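Local atomic coordinates of 4-hydroxy-tetrahydrodipicolinate synthase (Aquifex aeolicus, PDB entry 2EHH), a protein that probably catalyses the condensation of pyruvate with aspartate beta-semialdehyde to 4-hydroxy-tetrahydrodipicolinate, a step of lysine biosynthesis. Residues L190-V202 and L217-R230. Numbering follows the deposited sequence.
Sequences LTLPMMALGAKGV and LIRAALEGDFRRAR
Helix 191-196, which carries Met195 and Leu192, runs beside helix 217-223 with its axis 9.8 Å away and the two directions only 22° apart, while helix 226-230, entered after the Schellman turn at Gly224 and the N-cap Asp225, comes back nearly antiparallel. Met195 packs along helix 217-223: Met195 SD lies 3.6 Å from Ile218 CD1, SD and CE both lie against Ala221 CB, and a bend at the last torsion (chi3 79°) brings Met195 CE to 3.6 Å from Leu222 CD2. Ile218 CD1 reaches deeper toward the barrel and seats in the notch formed by Val202 CG1, at 3.5 Å, and Thr191 CG2; Ile218 CD1 and Thr191 CG2, 3.4 Å apart, are closer than carbons usually pack. Leu192 serves the returning helix: with CG anti to the backbone N (chi1 -172°), Leu192 CD1 rests on the backbone at Ala229 and Arg230, 3.6 Å from Arg230 N, while its CG meets the Phe226 ring at the edge, in the ring plane. Phe226 CZ, at the far end of the ring, comes obliquely to 3.4 Å from Ala196 CA. Phe226 also packs edge-to-face with Phe226 of the second subunit, and Arg230 NH1 hydrogen-bonds to Ala196 O of that subunit, so the packing runs on into a subunit interface of the homotetramer. An alanine here in place of Phe226 would probably open a gap beside Leu192 and Ala196 and, since every subunit would carry it, abolish the ring pair across the interface. What joins the segments is therefore almost wholly apolar: Val202, on the eighth strand of the TIM barrel and next to Ile203, predicted to bind pyruvate, packs on Ile218, and helix 191-196 fits by shape against both following helices, whereas directed polar bonds, such as that of Arg230, run to the second subunit.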
loop_
_atom_site.group_PDB
_atom_site.type_symbol
_atom_site.label_atom_id
_atom_site.label_comp_id
_atom_site.label_asym_id
_atom_site.label_seq_id
_atom_site.Cartn_x
_atom_site.Cartn_y
_atom_site.Cartn_z
ATOM N N LEU A 190 17.934 -7.124 -6.505
ATOM C CA LEU A 190 18.245 -6.975 -5.084
ATOM C C LEU A 190 19.328 -7.914 -4.561
ATOM O O LEU A 190 19.668 -7.883 -3.378
ATOM C CB LEU A 190 16.967 -7.170 -4.261
ATOM C CG LEU A 190 15.817 -6.249 -4.681
ATOM C CD1 LEU A 190 14.561 -6.573 -3.880
ATOM C CD2 LEU A 190 16.239 -4.798 -4.482
ATOM N N THR A 191 19.871 -8.748 -5.436
ATOM C CA THR A 191 20.905 -9.688 -5.028
ATOM C C THR A 191 22.105 -9.003 -4.374
ATOM O O THR A 191 22.551 -9.416 -3.305
ATOM C CB THR A 191 21.381 -10.516 -6.228
ATOM O OG1 THR A 191 20.271 -11.263 -6.746
ATOM C CG2 THR A 191 22.487 -11.486 -5.811
ATOM N N LEU A 192 22.617 -7.950 -5.004
ATOM C CA LEU A 192 23.779 -7.250 -4.460
ATOM C C LEU A 192 23.528 -6.714 -3.048
ATOM O O LEU A 192 24.248 -7.066 -2.112
ATOM C CB LEU A 192 24.212 -6.120 -5.405
ATOM C CG LEU A 192 25.536 -5.416 -5.075
ATOM C CD1 LEU A 192 26.093 -4.758 -6.336
ATOM C CD2 LEU A 192 25.321 -4.390 -3.966
ATOM N N PRO A 193 22.503 -5.861 -2.867
ATOM C CA PRO A 193 22.272 -5.358 -1.507
ATOM C C PRO A 193 21.955 -6.458 -0.488
ATOM O O PRO A 193 22.360 -6.376 0.669
ATOM C CB PRO A 193 21.127 -4.351 -1.687
ATOM C CG PRO A 193 20.410 -4.842 -2.940
ATOM C CD PRO A 193 21.565 -5.253 -3.830
ATOM N N MET A 194 21.238 -7.497 -0.906
ATOM C CA MET A 194 20.916 -8.573 0.024
ATOM C C MET A 194 22.171 -9.351 0.422
ATOM O O MET A 194 22.324 -9.746 1.578
ATOM C CB MET A 194 19.895 -9.536 -0.583
ATOM C CG MET A 194 18.471 -9.022 -0.547
ATOM S SD MET A 194 17.298 -10.371 -0.714
ATOM C CE MET A 194 15.763 -9.417 -1.079
ATOM N N MET A 195 23.069 -9.579 -0.530
ATOM C CA MET A 195 24.288 -10.311 -0.203
ATOM C C MET A 195 25.232 -9.454 0.640
ATOM O O MET A 195 25.991 -9.972 1.460
ATOM C CB MET A 195 24.961 -10.822 -1.477
ATOM C CG MET A 195 24.183 -11.979 -2.101
ATOM S SD MET A 195 24.959 -12.727 -3.538
ATOM C CE MET A 195 26.192 -13.781 -2.725
ATOM N N ALA A 196 25.168 -8.140 0.462
ATOM C CA ALA A 196 26.008 -7.250 1.260
ATOM C C ALA A 196 25.578 -7.392 2.724
ATOM O O ALA A 196 26.371 -7.183 3.640
ATOM C CB ALA A 196 25.845 -5.807 0.789
ATOM N N LEU A 197 24.315 -7.772 2.930
ATOM C CA LEU A 197 23.765 -7.962 4.269
ATOM C C LEU A 197 23.913 -9.385 4.803
ATOM O O LEU A 197 23.577 -9.656 5.956
ATOM C CB LEU A 197 22.283 -7.571 4.291
ATOM C CG LEU A 197 21.957 -6.076 4.351
ATOM C CD1 LEU A 197 20.485 -5.849 4.011
ATOM C CD2 LEU A 197 22.270 -5.549 5.744
ATOM N N GLY A 198 24.391 -10.303 3.972
ATOM C CA GLY A 198 24.564 -11.669 4.443
ATOM C C GLY A 198 23.853 -12.775 3.676
ATOM O O GLY A 198 23.973 -13.949 4.047
ATOM N N ALA A 199 23.106 -12.426 2.626
ATOM C CA ALA A 199 22.410 -13.440 1.827
ATOM C C ALA A 199 23.499 -14.299 1.198
ATOM O O ALA A 199 24.602 -13.816 0.956
ATOM C CB ALA A 199 21.565 -12.783 0.746
ATOM N N LYS A 200 23.193 -15.560 0.918
ATOM C CA LYS A 200 24.198 -16.459 0.366
ATOM C C LYS A 200 24.097 -16.747 -1.125
ATOM O O LYS A 200 24.870 -17.542 -1.667
ATOM C CB LYS A 200 24.185 -17.763 1.165
ATOM C CG LYS A 200 24.536 -17.545 2.635
ATOM C CD LYS A 200 24.379 -18.809 3.452
ATOM C CE LYS A 200 24.732 -18.567 4.916
ATOM N NZ LYS A 200 24.488 -19.784 5.750
ATOM N N GLY A 201 23.157 -16.093 -1.794
ATOM C CA GLY A 201 23.001 -16.309 -3.217
ATOM C C GLY A 201 21.666 -15.801 -3.719
ATOM O O GLY A 201 21.014 -14.989 -3.060
ATOM N N VAL A 202 21.256 -16.289 -4.885
ATOM C CA VAL A 202 19.997 -15.874 -5.483
ATOM C C VAL A 202 19.321 -16.986 -6.275
ATOM O O VAL A 202 19.989 -17.828 -6.880
ATOM C CB VAL A 202 20.214 -14.676 -6.452
ATOM C CG1 VAL A 202 21.208 -15.061 -7.548
ATOM C CG2 VAL A 202 18.890 -14.258 -7.082
ATOM N N LEU A 217 28.495 -12.116 -10.797
ATOM C CA LEU A 217 28.012 -11.152 -9.815
ATOM C C LEU A 217 28.030 -11.823 -8.444
ATOM O O LEU A 217 28.525 -11.261 -7.467
ATOM C CB LEU A 217 26.587 -10.696 -10.174
ATOM C CG LEU A 217 25.807 -9.744 -9.250
ATOM C CD1 LEU A 217 25.403 -10.464 -7.981
ATOM C CD2 LEU A 217 26.639 -8.520 -8.923
ATOM N N ILE A 218 27.500 -13.041 -8.388
ATOM C CA ILE A 218 27.445 -13.805 -7.148
ATOM C C ILE A 218 28.827 -14.095 -6.553
ATOM O O ILE A 218 29.030 -13.939 -5.350
ATOM C CB ILE A 218 26.714 -15.149 -7.359
ATOM C CG1 ILE A 218 25.271 -14.892 -7.795
ATOM C CG2 ILE A 218 26.746 -15.968 -6.081
ATOM C CD1 ILE A 218 24.497 -14.016 -6.843
ATOM N N ARG A 219 29.772 -14.529 -7.378
ATOM C CA ARG A 219 31.103 -14.817 -6.854
ATOM C C ARG A 219 31.800 -13.566 -6.320
ATOM O O ARG A 219 32.474 -13.617 -5.294
ATOM C CB ARG A 219 31.958 -15.527 -7.913
ATOM C CG ARG A 219 31.787 -17.050 -7.857
ATOM C CD ARG A 219 32.633 -17.800 -8.879
ATOM N NE ARG A 219 32.127 -17.629 -10.238
ATOM C CZ ARG A 219 32.598 -18.276 -11.298
ATOM N NH1 ARG A 219 33.591 -19.142 -11.159
ATOM N NH2 ARG A 219 32.077 -18.057 -12.500
ATOM N N ALA A 220 31.624 -12.439 -7.002
ATOM C CA ALA A 220 32.229 -11.193 -6.550
ATOM C C ALA A 220 31.686 -10.851 -5.162
ATOM O O ALA A 220 32.440 -10.474 -4.260
ATOM C CB ALA A 220 31.911 -10.075 -7.526
ATOM N N ALA A 221 30.372 -10.992 -4.993
ATOM C CA ALA A 221 29.739 -10.699 -3.713
ATOM C C ALA A 221 30.197 -11.678 -2.643
ATOM O O ALA A 221 30.485 -11.283 -1.515
ATOM C CB ALA A 221 28.218 -10.751 -3.846
ATOM N N LEU A 222 30.252 -12.958 -2.992
ATOM C CA LEU A 222 30.687 -13.963 -2.030
ATOM C C LEU A 222 32.129 -13.686 -1.612
ATOM O O LEU A 222 32.524 -13.978 -0.484
ATOM C CB LEU A 222 30.560 -15.371 -2.626
ATOM C CG LEU A 222 29.136 -15.930 -2.749
ATOM C CD1 LEU A 222 29.157 -17.271 -3.479
ATOM C CD2 LEU A 222 28.527 -16.089 -1.358
ATOM N N GLU A 223 32.909 -13.110 -2.522
ATOM C CA GLU A 223 34.304 -12.791 -2.237
ATOM C C GLU A 223 34.410 -11.482 -1.461
ATOM O O GLU A 223 35.464 -11.161 -0.917
ATOM C CB GLU A 223 35.098 -12.690 -3.538
ATOM N N GLY A 224 33.317 -10.725 -1.417
ATOM C CA GLY A 224 33.322 -9.463 -0.697
ATOM C C GLY A 224 33.791 -8.290 -1.539
ATOM O O GLY A 224 34.014 -7.196 -1.020
ATOM N N ASP A 225 33.940 -8.518 -2.841
ATOM C CA ASP A 225 34.379 -7.479 -3.762
ATOM C C ASP A 225 33.155 -6.793 -4.356
ATOM O O ASP A 225 32.712 -7.128 -5.460
ATOM C CB ASP A 225 35.218 -8.098 -4.881
ATOM C CG ASP A 225 35.821 -7.056 -5.804
ATOM O OD1 ASP A 225 35.448 -5.869 -5.701
ATOM O OD2 ASP A 225 36.664 -7.430 -6.642
ATOM N N PHE A 226 32.610 -5.823 -3.631
ATOM C CA PHE A 226 31.421 -5.137 -4.112
ATOM C C PHE A 226 31.680 -4.077 -5.166
ATOM O O PHE A 226 30.744 -3.574 -5.780
ATOM C CB PHE A 226 30.622 -4.596 -2.927
ATOM C CG PHE A 226 29.865 -5.670 -2.199
ATOM C CD1 PHE A 226 28.631 -6.111 -2.674
ATOM C CD2 PHE A 226 30.429 -6.318 -1.103
ATOM C CE1 PHE A 226 27.971 -7.184 -2.073
ATOM C CE2 PHE A 226 29.779 -7.393 -0.493
ATOM C CZ PHE A 226 28.545 -7.827 -0.983
ATOM N N ARG A 227 32.947 -3.743 -5.394
ATOM C CA ARG A 227 33.268 -2.785 -6.445
ATOM C C ARG A 227 33.003 -3.543 -7.742
ATOM O O ARG A 227 32.430 -3.010 -8.690
ATOM C CB ARG A 227 34.742 -2.375 -6.399
ATOM C CG ARG A 227 35.205 -1.668 -7.670
ATOM C CD ARG A 227 36.715 -1.464 -7.691
ATOM N NE ARG A 227 37.149 -0.461 -6.726
ATOM C CZ ARG A 227 36.844 0.832 -6.804
ATOM N NH1 ARG A 227 36.101 1.282 -7.808
ATOM N NH2 ARG A 227 37.288 1.678 -5.882
ATOM N N ARG A 228 33.435 -4.798 -7.771
ATOM C CA ARG A 228 33.236 -5.642 -8.941
ATOM C C ARG A 228 31.759 -6.029 -9.033
ATOM O O ARG A 228 31.199 -6.105 -10.122
ATOM C CB ARG A 228 34.111 -6.894 -8.842
ATOM C CG ARG A 228 33.872 -7.926 -9.935
ATOM C CD ARG A 228 34.064 -7.352 -11.334
ATOM N NE ARG A 228 33.890 -8.385 -12.355
ATOM C CZ ARG A 228 33.677 -8.141 -13.644
ATOM N NH1 ARG A 228 33.611 -6.892 -14.086
ATOM N NH2 ARG A 228 33.515 -9.148 -14.493
ATOM N N ALA A 229 31.137 -6.274 -7.883
ATOM C CA ALA A 229 29.725 -6.639 -7.846
ATOM C C ALA A 229 28.894 -5.512 -8.461
ATOM O O ALA A 229 28.019 -5.755 -9.293
ATOM C CB ALA A 229 29.288 -6.899 -6.408
ATOM N N ARG A 230 29.172 -4.278 -8.054
ATOM C CA ARG A 230 28.454 -3.128 -8.595
ATOM C C ARG A 230 28.661 -3.022 -10.101
ATOM O O ARG A 230 27.751 -2.650 -10.838
ATOM C CB ARG A 230 28.930 -1.822 -7.939
ATOM C CG ARG A 230 28.383 -1.565 -6.541
ATOM C CD ARG A 230 28.664 -0.121 -6.103
ATOM N NE ARG A 230 30.091 0.135 -5.908
ATOM C CZ ARG A 230 30.791 -0.257 -4.847
ATOM N NH1 ARG A 230 30.204 -0.926 -3.859
ATOM N NH2 ARG A 230 32.089 0.014 -4.773
#